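Local coordinates for coenzyme F420-dependent N(5),N(10)-methenyltetrahydromethanopterin reductase-related protein (Desulfurobacterium thermolithotrophum DSM 11699, PDB 6HUZ), which is the bacterial [Fe]-hydrogenase paralog HmdII, which binds the iron-guanylylpyridinol cofactor and uses tetrahydrofolate derivatives as substrates, at residues A[221-226]-A[274-279]; A[247-252]-A[259-264]; A[202-207]-A[342-347]. All blocks are in the same frame, centred on the assembly; numbering follows the deposited sequence. Where two conformers were deposited one is given.

Contact 1 of 3, residues A[221-226]-A[274-279]. With GUE (5,10-Methenyltetrahydrofolate), chain C.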
loop_
_atom_site.group_PDB
_atom_site.type_symbol
_atom_site.label_atom_id
_atom_site.label_comp_id
_atom_site.label_asym_id
_atom_site.label_seq_id
_atom_site.Cartn_x
_atom_site.Cartn_y
_atom_site.Cartn_z
ATOM N N TYR A 221 -9.781 0.174 -10.209
ATOM C CA TYR A 221 -11.194 0.433 -9.953
ATOM C C TYR A 221 -11.930 0.590 -11.301
ATOM O O TYR A 221 -13.027 0.047 -11.473
ATOM C CB TYR A 221 -11.333 1.731 -9.113
ATOM C CG TYR A 221 -12.706 2.340 -9.178
ATOM C CD1 TYR A 221 -13.705 1.942 -8.307
ATOM C CD2 TYR A 221 -13.012 3.318 -10.115
ATOM C CE1 TYR A 221 -14.978 2.490 -8.366
ATOM C CE2 TYR A 221 -14.284 3.869 -10.189
ATOM C CZ TYR A 221 -15.268 3.444 -9.317
ATOM O OH TYR A 221 -16.529 3.980 -9.355
ATOM N N LYS A 222 -11.343 1.343 -12.261
ATOM C CA LYS A 222 -12.013 1.526 -13.578
ATOM C C LYS A 222 -12.150 0.187 -14.335
ATOM O O LYS A 222 -13.191 -0.069 -14.938
ATOM C CB LYS A 222 -11.257 2.559 -14.426
ATOM C CG LYS A 222 -11.552 4.003 -14.009
ATOM C CD LYS A 222 -10.354 4.911 -14.188
ATOM C CE LYS A 222 -9.882 5.016 -15.613
ATOM N NZ LYS A 222 -8.405 5.105 -15.685
ATOM N N VAL A 223 -11.109 -0.678 -14.302
ATOM C CA VAL A 223 -11.189 -1.989 -14.973
ATOM C C VAL A 223 -12.279 -2.809 -14.282
ATOM O O VAL A 223 -13.074 -3.462 -14.939
ATOM C CB VAL A 223 -9.845 -2.752 -14.918
ATOM C CG1 VAL A 223 -10.006 -4.179 -15.461
ATOM C CG2 VAL A 223 -8.769 -2.014 -15.696
ATOM N N SER A 224 -12.317 -2.788 -12.944
ATOM C CA SER A 224 -13.330 -3.531 -12.168
ATOM C C SER A 224 -14.769 -3.080 -12.459
ATOM O O SER A 224 -15.650 -3.912 -12.639
ATOM C CB SER A 224 -13.062 -3.369 -10.673
ATOM O OG SER A 224 -11.891 -4.098 -10.360
ATOM N N ARG A 225 -14.994 -1.773 -12.489
ATOM C CA ARG A 225 -16.300 -1.158 -12.740
ATOM C C ARG A 225 -16.782 -1.395 -14.167
ATOM O O ARG A 225 -17.940 -1.774 -14.378
ATOM C CB ARG A 225 -16.188 0.380 -12.481
ATOM C CG ARG A 225 -17.385 1.273 -12.906
ATOM C CD ARG A 225 -17.016 2.781 -12.981
ATOM N NE ARG A 225 -16.176 3.102 -14.144
ATOM C CZ ARG A 225 -15.529 4.249 -14.345
ATOM N NH1 ARG A 225 -15.615 5.232 -13.458
ATOM N NH2 ARG A 225 -14.785 4.421 -15.435
ATOM N N ASP A 226 -15.907 -1.157 -15.151
ATOM C CA ASP A 226 -16.268 -1.272 -16.573
ATOM C C ASP A 226 -16.072 -2.597 -17.266
ATOM O O ASP A 226 -16.855 -2.886 -18.146
ATOM C CB ASP A 226 -15.474 -0.277 -17.421
ATOM C CG ASP A 226 -15.600 1.165 -17.018
ATOM O OD1 ASP A 226 -16.600 1.507 -16.341
ATOM O OD2 ASP A 226 -14.696 1.956 -17.365
ATOM N N MET A 274 -4.999 -9.698 -16.288
ATOM C CA MET A 274 -5.754 -8.505 -15.904
ATOM C C MET A 274 -5.476 -7.371 -16.899
ATOM O O MET A 274 -5.906 -6.232 -16.679
ATOM C CB MET A 274 -5.455 -8.141 -14.449
ATOM C CG MET A 274 -6.263 -8.963 -13.444
ATOM S SD MET A 274 -8.092 -8.728 -13.558
ATOM C CE MET A 274 -8.223 -6.896 -13.227
ATOM N N ILE A 275 -4.760 -7.673 -18.022
ATOM C CA ILE A 275 -4.504 -6.683 -19.074
ATOM C C ILE A 275 -5.720 -6.907 -19.993
ATOM O O ILE A 275 -5.650 -7.689 -20.949
ATOM C CB ILE A 275 -3.148 -6.915 -19.789
ATOM C CG1 ILE A 275 -1.983 -6.704 -18.809
ATOM C CG2 ILE A 275 -2.988 -6.001 -20.999
ATOM C CD1 ILE A 275 -0.633 -7.245 -19.326
ATOM N N LEU A 276 -6.848 -6.266 -19.660
ATOM C CA LEU A 276 -8.109 -6.450 -20.401
ATOM C C LEU A 276 -8.435 -5.362 -21.440
ATOM O O LEU A 276 -9.149 -5.661 -22.393
ATOM C CB LEU A 276 -9.257 -6.649 -19.405
ATOM C CG LEU A 276 -9.040 -7.817 -18.425
ATOM C CD1 LEU A 276 -10.008 -7.750 -17.244
ATOM C CD2 LEU A 276 -9.150 -9.148 -19.123
ATOM N N ASP A 277 -7.912 -4.131 -21.284
ATOM C CA ASP A 277 -8.131 -3.045 -22.258
ATOM C C ASP A 277 -6.859 -2.223 -22.280
ATOM O O ASP A 277 -6.725 -1.259 -21.515
ATOM C CB ASP A 277 -9.345 -2.164 -21.893
ATOM C CG ASP A 277 -9.665 -1.094 -22.935
ATOM O OD1 ASP A 277 -8.853 -0.903 -23.871
ATOM O OD2 ASP A 277 -10.727 -0.450 -22.815
ATOM N N LYS A 278 -5.916 -2.610 -23.147
ATOM C CA LYS A 278 -4.626 -1.940 -23.258
ATOM C C LYS A 278 -4.723 -0.421 -23.290
ATOM O O LYS A 278 -3.961 0.236 -22.582
ATOM C CB LYS A 278 -3.854 -2.446 -24.477
ATOM C CG LYS A 278 -3.278 -3.841 -24.282
ATOM C CD LYS A 278 -2.942 -4.496 -25.621
ATOM C CE LYS A 278 -3.248 -5.980 -25.658
ATOM N NZ LYS A 278 -2.037 -6.811 -25.420
ATOM N N ASN A 279 -5.649 0.145 -24.098
ATOM C CA ASN A 279 -5.782 1.601 -24.170
ATOM C C ASN A 279 -6.196 2.242 -22.848
ATOM O O ASN A 279 -5.755 3.356 -22.553
ATOM C CB ASN A 279 -6.748 2.023 -25.283
ATOM C CG ASN A 279 -6.098 2.098 -26.651
ATOM O OD1 ASN A 279 -4.896 2.391 -26.789
ATOM N ND2 ASN A 279 -6.877 1.838 -27.700
HETATM N N1 GUE C . -6.573 -12.423 -13.523
HETATM C C2 GUE C . -6.055 -12.793 -12.321
HETATM N N3 GUE C . -6.813 -13.112 -11.266
HETATM C C4 GUE C . -8.134 -13.114 -11.294
HETATM C C6 GUE C . -10.638 -12.951 -14.167
HETATM C "C1'" GUE C . -15.871 -11.355 -10.760
HETATM C "C2'" GUE C . -14.693 -10.892 -10.161
HETATM C "C3'" GUE C . -13.459 -11.083 -10.789
HETATM C "C4'" GUE C . -13.379 -11.761 -12.017
HETATM C "C5'" GUE C . -14.564 -12.246 -12.595
HETATM O O4 GUE C . -8.778 -13.439 -10.273
HETATM C C4A GUE C . -8.777 -12.756 -12.576
HETATM N N5 GUE C . -10.142 -12.624 -12.837
HETATM C C7 GUE C . -9.889 -11.977 -15.068
HETATM N N8 GUE C . -8.442 -12.052 -14.893
HETATM C C8A GUE C . -7.904 -12.400 -13.697
HETATM N N2 GUE C . -4.704 -12.796 -12.207
HETATM C C9 GUE C . -12.068 -12.397 -14.066
HETATM N N10 GUE C . -12.145 -12.047 -12.650
HETATM C "C6'" GUE C . -15.793 -12.035 -11.971
HETATM C C11 GUE C . -17.214 -11.155 -10.092
HETATM O O11 GUE C . -17.351 -10.315 -9.215
HETATM N N GUE C . -18.238 -11.934 -10.462
HETATM C CA GUE C . -19.520 -11.937 -9.755
HETATM C C GUE C . -19.896 -13.326 -9.277
HETATM O OX1 GUE C . -19.462 -14.330 -9.899
HETATM O OX2 GUE C . -20.624 -13.454 -8.268
HETATM C CB GUE C . -20.638 -11.318 -10.601
HETATM C CG GUE C . -20.170 -10.806 -11.969
HETATM C CD GUE C . -21.316 -10.321 -12.847
HETATM O OE1 GUE C . -21.175 -9.223 -13.450
HETATM O OE2 GUE C . -22.349 -11.037 -12.949
HETATM C C1 GUE C . -11.016 -12.122 -12.054
#

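Contact 2 of 3, residues A[247-252]-A[259-264]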
loop_
_atom_site.group_PDB
_atom_site.type_symbol
_atom_site.label_atom_id
_atom_site.label_comp_id
_atom_site.label_asym_id
_atom_site.label_seq_id
_atom_site.Cartn_x
_atom_site.Cartn_y
_atom_site.Cartn_z
ATOM N N SER A 247 2.971 -3.112 2.193
ATOM C CA SER A 247 3.469 -2.278 3.313
ATOM C C SER A 247 3.992 -3.172 4.477
ATOM O O SER A 247 5.079 -2.926 5.001
ATOM C CB SER A 247 2.336 -1.392 3.851
ATOM O OG SER A 247 2.891 -0.493 4.800
ATOM N N SER A 248 3.207 -4.208 4.878
ATOM C CA SER A 248 3.589 -5.105 5.979
ATOM C C SER A 248 4.902 -5.835 5.678
ATOM O O SER A 248 5.754 -6.000 6.565
ATOM C CB SER A 248 2.499 -6.167 6.233
ATOM O OG SER A 248 1.302 -5.510 6.646
ATOM N N LEU A 249 5.059 -6.271 4.420
ATOM C CA LEU A 249 6.254 -7.007 3.995
ATOM C C LEU A 249 7.506 -6.135 4.043
ATOM O O LEU A 249 8.552 -6.596 4.536
ATOM C CB LEU A 249 6.042 -7.615 2.601
ATOM C CG LEU A 249 5.122 -8.824 2.574
ATOM C CD1 LEU A 249 4.673 -9.139 1.126
ATOM C CD2 LEU A 249 5.762 -10.034 3.246
ATOM N N VAL A 250 7.417 -4.913 3.541
ATOM C CA VAL A 250 8.544 -3.954 3.572
ATOM C C VAL A 250 8.857 -3.611 5.050
ATOM O O VAL A 250 10.012 -3.637 5.443
ATOM C CB VAL A 250 8.265 -2.664 2.746
ATOM C CG1 VAL A 250 9.389 -1.628 2.959
ATOM C CG2 VAL A 250 8.106 -2.990 1.263
ATOM N N THR A 251 7.839 -3.310 5.867
ATOM C CA THR A 251 8.090 -2.972 7.282
ATOM C C THR A 251 8.755 -4.067 8.059
ATOM O O THR A 251 9.694 -3.841 8.830
ATOM C CB THR A 251 6.767 -2.632 7.993
ATOM O OG1 THR A 251 6.258 -1.449 7.415
ATOM C CG2 THR A 251 6.917 -2.437 9.526
ATOM N N LYS A 252 8.248 -5.263 7.916
ATOM C CA LYS A 252 8.795 -6.355 8.671
ATOM C C LYS A 252 10.035 -6.988 8.065
ATOM O O LYS A 252 10.965 -7.328 8.801
ATOM C CB LYS A 252 7.697 -7.430 8.785
ATOM C CG LYS A 252 8.067 -8.679 9.543
ATOM C CD LYS A 252 8.081 -8.470 11.021
ATOM C CE LYS A 252 7.969 -9.793 11.743
ATOM N NZ LYS A 252 7.842 -9.576 13.205
ATOM N N ILE A 259 10.375 -8.788 -2.107
ATOM C CA ILE A 259 10.671 -9.400 -3.399
ATOM C C ILE A 259 10.637 -10.943 -3.312
ATOM O O ILE A 259 10.009 -11.575 -4.152
ATOM C CB ILE A 259 12.027 -8.891 -3.944
ATOM C CG1 ILE A 259 11.950 -7.379 -4.313
ATOM C CG2 ILE A 259 12.478 -9.727 -5.143
ATOM C CD1 ILE A 259 13.344 -6.657 -4.345
ATOM N N LYS A 260 11.301 -11.544 -2.306
ATOM C CA LYS A 260 11.317 -13.002 -2.175
ATOM C C LYS A 260 9.942 -13.589 -1.873
ATOM O O LYS A 260 9.572 -14.626 -2.428
ATOM C CB LYS A 260 12.275 -13.424 -1.054
ATOM C CG LYS A 260 12.378 -14.940 -0.856
ATOM C CD LYS A 260 12.993 -15.624 -2.064
ATOM C CE LYS A 260 13.643 -16.944 -1.714
ATOM N NZ LYS A 260 14.824 -16.783 -0.819
ATOM N N LEU A 261 9.201 -12.969 -0.983
ATOM C CA LEU A 261 7.897 -13.529 -0.645
ATOM C C LEU A 261 6.800 -13.326 -1.693
ATOM O O LEU A 261 6.036 -14.252 -1.899
ATOM C CB LEU A 261 7.470 -13.030 0.726
ATOM C CG LEU A 261 8.438 -13.483 1.847
ATOM C CD1 LEU A 261 8.284 -12.608 3.082
ATOM C CD2 LEU A 261 8.238 -14.960 2.177
ATOM N N LEU A 262 6.698 -12.166 -2.363
ATOM C CA LEU A 262 5.613 -12.022 -3.352
ATOM C C LEU A 262 5.843 -12.866 -4.618
ATOM O O LEU A 262 4.876 -13.364 -5.224
ATOM C CB LEU A 262 5.415 -10.549 -3.755
ATOM C CG LEU A 262 4.718 -9.658 -2.751
ATOM C CD1 LEU A 262 4.666 -8.218 -3.258
ATOM C CD2 LEU A 262 3.299 -10.155 -2.487
ATOM N N ASN A 263 7.120 -13.013 -5.021
ATOM C CA ASN A 263 7.537 -13.754 -6.220
ATOM C C ASN A 263 7.221 -12.915 -7.478
ATOM O O ASN A 263 6.072 -12.836 -7.948
ATOM C CB ASN A 263 6.950 -15.185 -6.294
ATOM C CG ASN A 263 7.617 -16.016 -7.387
ATOM O OD1 ASN A 263 7.898 -15.521 -8.481
ATOM N ND2 ASN A 263 7.886 -17.292 -7.141
ATOM N N VAL A 264 8.255 -12.286 -8.022
ATOM C CA VAL A 264 8.123 -11.422 -9.214
ATOM C C VAL A 264 7.565 -12.233 -10.413
ATOM O O VAL A 264 6.678 -11.780 -11.136
ATOM C CB VAL A 264 9.506 -10.797 -9.547
ATOM C CG1 VAL A 264 9.524 -10.182 -10.937
ATOM C CG2 VAL A 264 9.896 -9.753 -8.502
#

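Contact 3 of 3, residues A[202-207]-A[342-347]. With GUE (5,10-Methenyltetrahydrofolate), chain B.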
loop_
_atom_site.group_PDB
_atom_site.type_symbol
_atom_site.label_atom_id
_atom_site.label_comp_id
_atom_site.label_asym_id
_atom_site.label_seq_id
_atom_site.Cartn_x
_atom_site.Cartn_y
_atom_site.Cartn_z
ATOM N N VAL A 202 2.253 12.524 1.386
ATOM C CA VAL A 202 1.915 13.329 0.198
ATOM C C VAL A 202 3.072 14.257 -0.210
ATOM O O VAL A 202 3.339 14.382 -1.404
ATOM C CB VAL A 202 0.592 14.121 0.401
ATOM C CG1 VAL A 202 0.351 15.109 -0.752
ATOM C CG2 VAL A 202 -0.612 13.157 0.536
ATOM N N GLY A 203 3.717 14.916 0.752
ATOM C CA GLY A 203 4.805 15.876 0.491
ATOM C C GLY A 203 6.234 15.389 0.307
ATOM O O GLY A 203 6.990 15.941 -0.511
ATOM N N ASP A 204 6.640 14.400 1.096
ATOM C CA ASP A 204 7.993 13.818 1.051
ATOM C C ASP A 204 8.293 13.120 -0.271
ATOM O O ASP A 204 7.428 12.977 -1.130
ATOM C CB ASP A 204 8.152 12.735 2.134
ATOM C CG ASP A 204 8.004 13.216 3.546
ATOM O OD1 ASP A 204 7.895 14.468 3.756
ATOM O OD2 ASP A 204 7.991 12.364 4.451
ATOM N N MET A 205 9.539 12.669 -0.403
ATOM C CA MET A 205 10.010 11.949 -1.569
ATOM C C MET A 205 9.141 10.710 -1.863
ATOM O O MET A 205 9.065 10.332 -3.028
ATOM C CB MET A 205 11.478 11.564 -1.408
ATOM C CG MET A 205 11.753 10.806 -0.144
ATOM S SD MET A 205 13.456 10.227 -0.205
ATOM C CE MET A 205 13.660 9.592 1.587
ATOM N N GLY A 206 8.475 10.118 -0.842
ATOM C CA GLY A 206 7.584 8.968 -1.055
ATOM C C GLY A 206 6.345 9.258 -1.890
ATOM O O GLY A 206 5.549 8.355 -2.169
ATOM N N ILE A 207 6.162 10.502 -2.328
ATOM C CA ILE A 207 5.020 10.829 -3.170
ATOM C C ILE A 207 5.095 9.942 -4.430
ATOM O O ILE A 207 4.082 9.677 -5.026
ATOM C CB ILE A 207 4.973 12.331 -3.532
ATOM C CG1 ILE A 207 3.762 12.682 -4.440
ATOM C CG2 ILE A 207 6.298 12.852 -4.186
ATOM C CD1 ILE A 207 2.346 12.341 -3.903
ATOM N N GLU A 342 8.082 4.439 17.873
ATOM C CA GLU A 342 9.062 3.437 17.446
ATOM C C GLU A 342 9.157 3.292 15.898
ATOM O O GLU A 342 10.214 2.916 15.383
ATOM C CB GLU A 342 8.731 2.089 18.102
ATOM C CG GLU A 342 9.873 1.092 18.074
ATOM C CD GLU A 342 9.503 -0.256 18.659
ATOM O OE1 GLU A 342 8.854 -0.281 19.729
ATOM O OE2 GLU A 342 9.863 -1.287 18.045
ATOM N N SER A 343 8.058 3.594 15.168
ATOM C CA SER A 343 7.997 3.511 13.701
ATOM C C SER A 343 8.842 4.577 13.011
ATOM O O SER A 343 9.695 4.253 12.191
ATOM C CB SER A 343 6.556 3.675 13.217
ATOM O OG SER A 343 6.507 3.644 11.800
ATOM N N TRP A 344 8.575 5.852 13.319
ATOM C CA TRP A 344 9.291 6.980 12.725
ATOM C C TRP A 344 10.779 6.970 13.009
ATOM O O TRP A 344 11.542 7.509 12.210
ATOM C CB TRP A 344 8.669 8.292 13.171
ATOM C CG TRP A 344 7.614 8.745 12.216
ATOM C CD1 TRP A 344 6.280 8.455 12.261
ATOM C CD2 TRP A 344 7.821 9.520 11.027
ATOM N NE1 TRP A 344 5.636 9.031 11.192
ATOM C CE2 TRP A 344 6.558 9.697 10.417
ATOM C CE3 TRP A 344 8.955 10.086 10.418
ATOM C CZ2 TRP A 344 6.401 10.411 9.221
ATOM C CZ3 TRP A 344 8.794 10.809 9.246
ATOM C CH2 TRP A 344 7.533 10.957 8.655
ATOM N N LYS A 345 11.200 6.352 14.128
ATOM C CA LYS A 345 12.609 6.248 14.495
ATOM C C LYS A 345 13.391 5.541 13.384
ATOM O O LYS A 345 14.547 5.904 13.129
ATOM C CB LYS A 345 12.742 5.470 15.803
ATOM C CG LYS A 345 14.149 5.470 16.392
ATOM C CD LYS A 345 14.270 4.609 17.650
ATOM C CE LYS A 345 13.012 4.525 18.486
ATOM N NZ LYS A 345 13.015 3.335 19.374
ATOM N N LYS A 346 12.757 4.542 12.719
ATOM C CA LYS A 346 13.383 3.793 11.629
ATOM C C LYS A 346 13.763 4.724 10.459
ATOM O O LYS A 346 14.718 4.438 9.737
ATOM C CB LYS A 346 12.457 2.657 11.144
ATOM C CG LYS A 346 12.339 1.503 12.142
ATOM C CD LYS A 346 11.298 0.460 11.714
ATOM C CE LYS A 346 10.686 -0.261 12.894
ATOM N NZ LYS A 346 11.695 -0.982 13.718
ATOM N N PHE A 347 13.034 5.830 10.274
ATOM C CA PHE A 347 13.357 6.765 9.203
ATOM C C PHE A 347 14.759 7.333 9.517
ATOM O O PHE A 347 15.091 8.470 9.200
ATOM C CB PHE A 347 12.296 7.884 9.138
ATOM C CG PHE A 347 12.305 8.758 7.901
ATOM C CD1 PHE A 347 12.396 8.199 6.636
ATOM C CD2 PHE A 347 12.150 10.135 8.000
ATOM C CE1 PHE A 347 12.367 8.993 5.496
ATOM C CE2 PHE A 347 12.130 10.933 6.857
ATOM C CZ PHE A 347 12.238 10.356 5.615
HETATM N N1 GUE B . 9.850 16.350 -4.010
HETATM C C2 GUE B . 8.922 16.229 -3.022
HETATM N N3 GUE B . 9.244 16.025 -1.740
HETATM C C4 GUE B . 10.489 15.936 -1.307
HETATM C C6 GUE B . 13.835 16.781 -2.934
HETATM C "C1'" GUE B . 17.680 13.523 1.082
HETATM C "C2'" GUE B . 16.407 12.946 0.991
HETATM C "C3'" GUE B . 15.454 13.474 0.114
HETATM C "C4'" GUE B . 15.750 14.602 -0.668
HETATM C "C5'" GUE B . 17.021 15.189 -0.547
HETATM O O4 GUE B . 10.715 15.760 -0.091
HETATM C C4A GUE B . 11.560 16.090 -2.315
HETATM N N5 GUE B . 12.937 15.973 -2.119
HETATM C C7 GUE B . 13.519 16.327 -4.354
HETATM N N8 GUE B . 12.099 16.434 -4.674
HETATM C C8A GUE B . 11.158 16.297 -3.708
HETATM N N2 GUE B . 7.619 16.289 -3.390
HETATM C C9 GUE B . 15.181 16.127 -2.586
HETATM N N10 GUE B . 14.791 15.218 -1.510
HETATM C "C6'" GUE B . 17.971 14.646 0.315
HETATM C C11 GUE B . 18.722 12.961 2.026
HETATM O O11 GUE B . 18.612 11.826 2.466
HETATM N N GUE B . 19.747 13.742 2.388
HETATM C CA GUE B . 20.703 13.355 3.427
HETATM C C GUE B . 20.783 14.389 4.533
HETATM O OX1 GUE B . 20.513 15.590 4.273
HETATM O OX2 GUE B . 21.107 14.032 5.688
HETATM C CB GUE B . 22.088 13.055 2.843
HETATM C CG GUE B . 22.161 13.192 1.317
HETATM C CD GUE B . 23.573 13.025 0.772
HETATM O OE1 GUE B . 23.733 12.288 -0.239
HETATM O OE2 GUE B . 24.519 13.637 1.337
HETATM C C1 GUE B . 13.524 15.127 -1.365
#

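Contact 1 of 3, residues A[221-226]-A[274-279]
Val223 carries its CG1 methyl opposite the backbone N (chi1 173°), toward the loop, where it meets two side chains at once. One is Met274, whose chain bends at both chi2 and chi3, folding CE back until it lies 3.9 Å from Val223 CG1. The other is Leu276, which comes in at about a right angle and brings CD1 to 4.0 Å from the same Val223 methyl. The compact, branched valine suits a helix face that must fit against a nearby loop, while the unbranched methionine can bend so that its methyl meets the helix while CG and SD lie against the ligand.

The part of Met274 nearer the backbone meets 5,10-methenyltetrahydrofolate. CG and SD lie over one face of its pterin, with CG 3.5 Å from N1 of the ligand and SD 3.6 Å from its N8, so the thioether forms an apolar floor beneath the bicycle. Hydrogen bonds to this ligand come from both subunits, among them Ser273 O of this chain and Gly203 O of the second subunit. Ile275 is the centre of an inverse gamma turn, and Gln281 bonds to Met274 O and to the backbone N of Leu276.

On another side of the helix, Arg225 grips Asp226 side-on. NE lies 2.7 Å from Asp226 OD1, which it meets from above the carboxylate plane, whereas NH2 reaches Asp226 OD2 along a nearly straight bond (172°) on the syn side. NH1 of the same arginine pairs with Glu300 of the second subunit.

Between the segments, then, the meeting is apolar, van der Waals packing of three buried side chains with no polar link between them, and the polarisable sulfur is suited to the flat face of a pterin.

Contact 2 of 3, residues A[247-252]-A[259-264]
Leu249 straddles two consecutive leucines, sending one branch to each. The apolar contacts carry the whole meeting: its CD2 lies 3.6 Å from Leu261 CD1, while its CD1 rests 3.9 Å from Leu262 CG and almost as near Leu262 CD2. In all three, CG lies opposite the carbonyl carbon, a position common for leucine on a helix, and the side chains cross at a slant. Leucine fits here because its two methyls diverge from CG, so one residue can touch both neighbours.

Polar bonds lie around this patch. Asn263 leaves the helix with a positive phi (75°), a conformation asparagine tolerates well, and its OD1 caps the next helix at Ala266 N. Lys252 reaches outward to Glu312 and to Glu325 of the second subunit, and Ser247 OG bonds to Ala240 O of that subunit.

This is leucine packing within the sharply turned helical stretch 232-262: the CA atoms of Leu249 and Leu261 are only 8.2 Å apart, far too close for a straight helix. From the residues between the segments, Leu258 packs on Leu249 and Tyr253 on Leu261; Ile259 leans on helix 299-306, and helix 264-271 follows directly.

Contact 3 of 3, residues A[202-207]-A[342-347]
Met205 and Phe347 approach from opposite directions, the methionine methyl CE arriving 4.2 Å from Phe347 CE1 at the edge of the ring, near its plane. Beside them, Asp204 OD2 makes a long edge approach to Trp344 CH2 (4.5 Å), perhaps weakly favourable; the stronger partners of Asp204 are Ser200, His146 and Gln238 of the second subunit.

The firmly packed side is that of buried Asp204 and Met205. Met205 CG stands between the backbone N and the carbonyl carbon (chi1 54°) and the unbranched chain extends beyond, bringing SD 3.8 Å from C3' of the ligand's aminobenzoyl ring and CE to Phe347. Gly203 O accepts a rather bent hydrogen bond (131°) from N2 of 5,10-methenyltetrahydrofolate. Gly203, Asp204, Met205 and Ile207 all line this pocket, and the Asp204 side chain lies about 6 Å from the iron-guanylylpyridinol cofactor.

On the Trp344 and Phe347 side the packing is looser: both rings are partly exposed and touch the turn only by their rims, though both meet Phe237 of the second subunit. The contact thus joins the junction between helices 196-203 and 207-228 to the end of helix 333-345, with Phe91 and Ser120 of nearby loops alongside.

Overall arrangement
The contacts are nested along the chain: contact 3 closes the longest loop, contact 1 lies inside it, and contact 2 inside contact 1. Contacts 1 and 2 lie in the same helical part of the chain and use the successive helices 207-228 and 232-262; their centres are 25 Å apart. Contact 3 lies nearest the middle of the chain, its centre 18 Å from that of contact 2 and 32 Å from that of contact 1. All three touch the second subunit. Far apart within one chain, contacts 1 and 3 come together across the dimer: each methenyltetrahydrofolate is bonded by Gly203 of one subunit and Ser273 of the other, making the pocket a shared one.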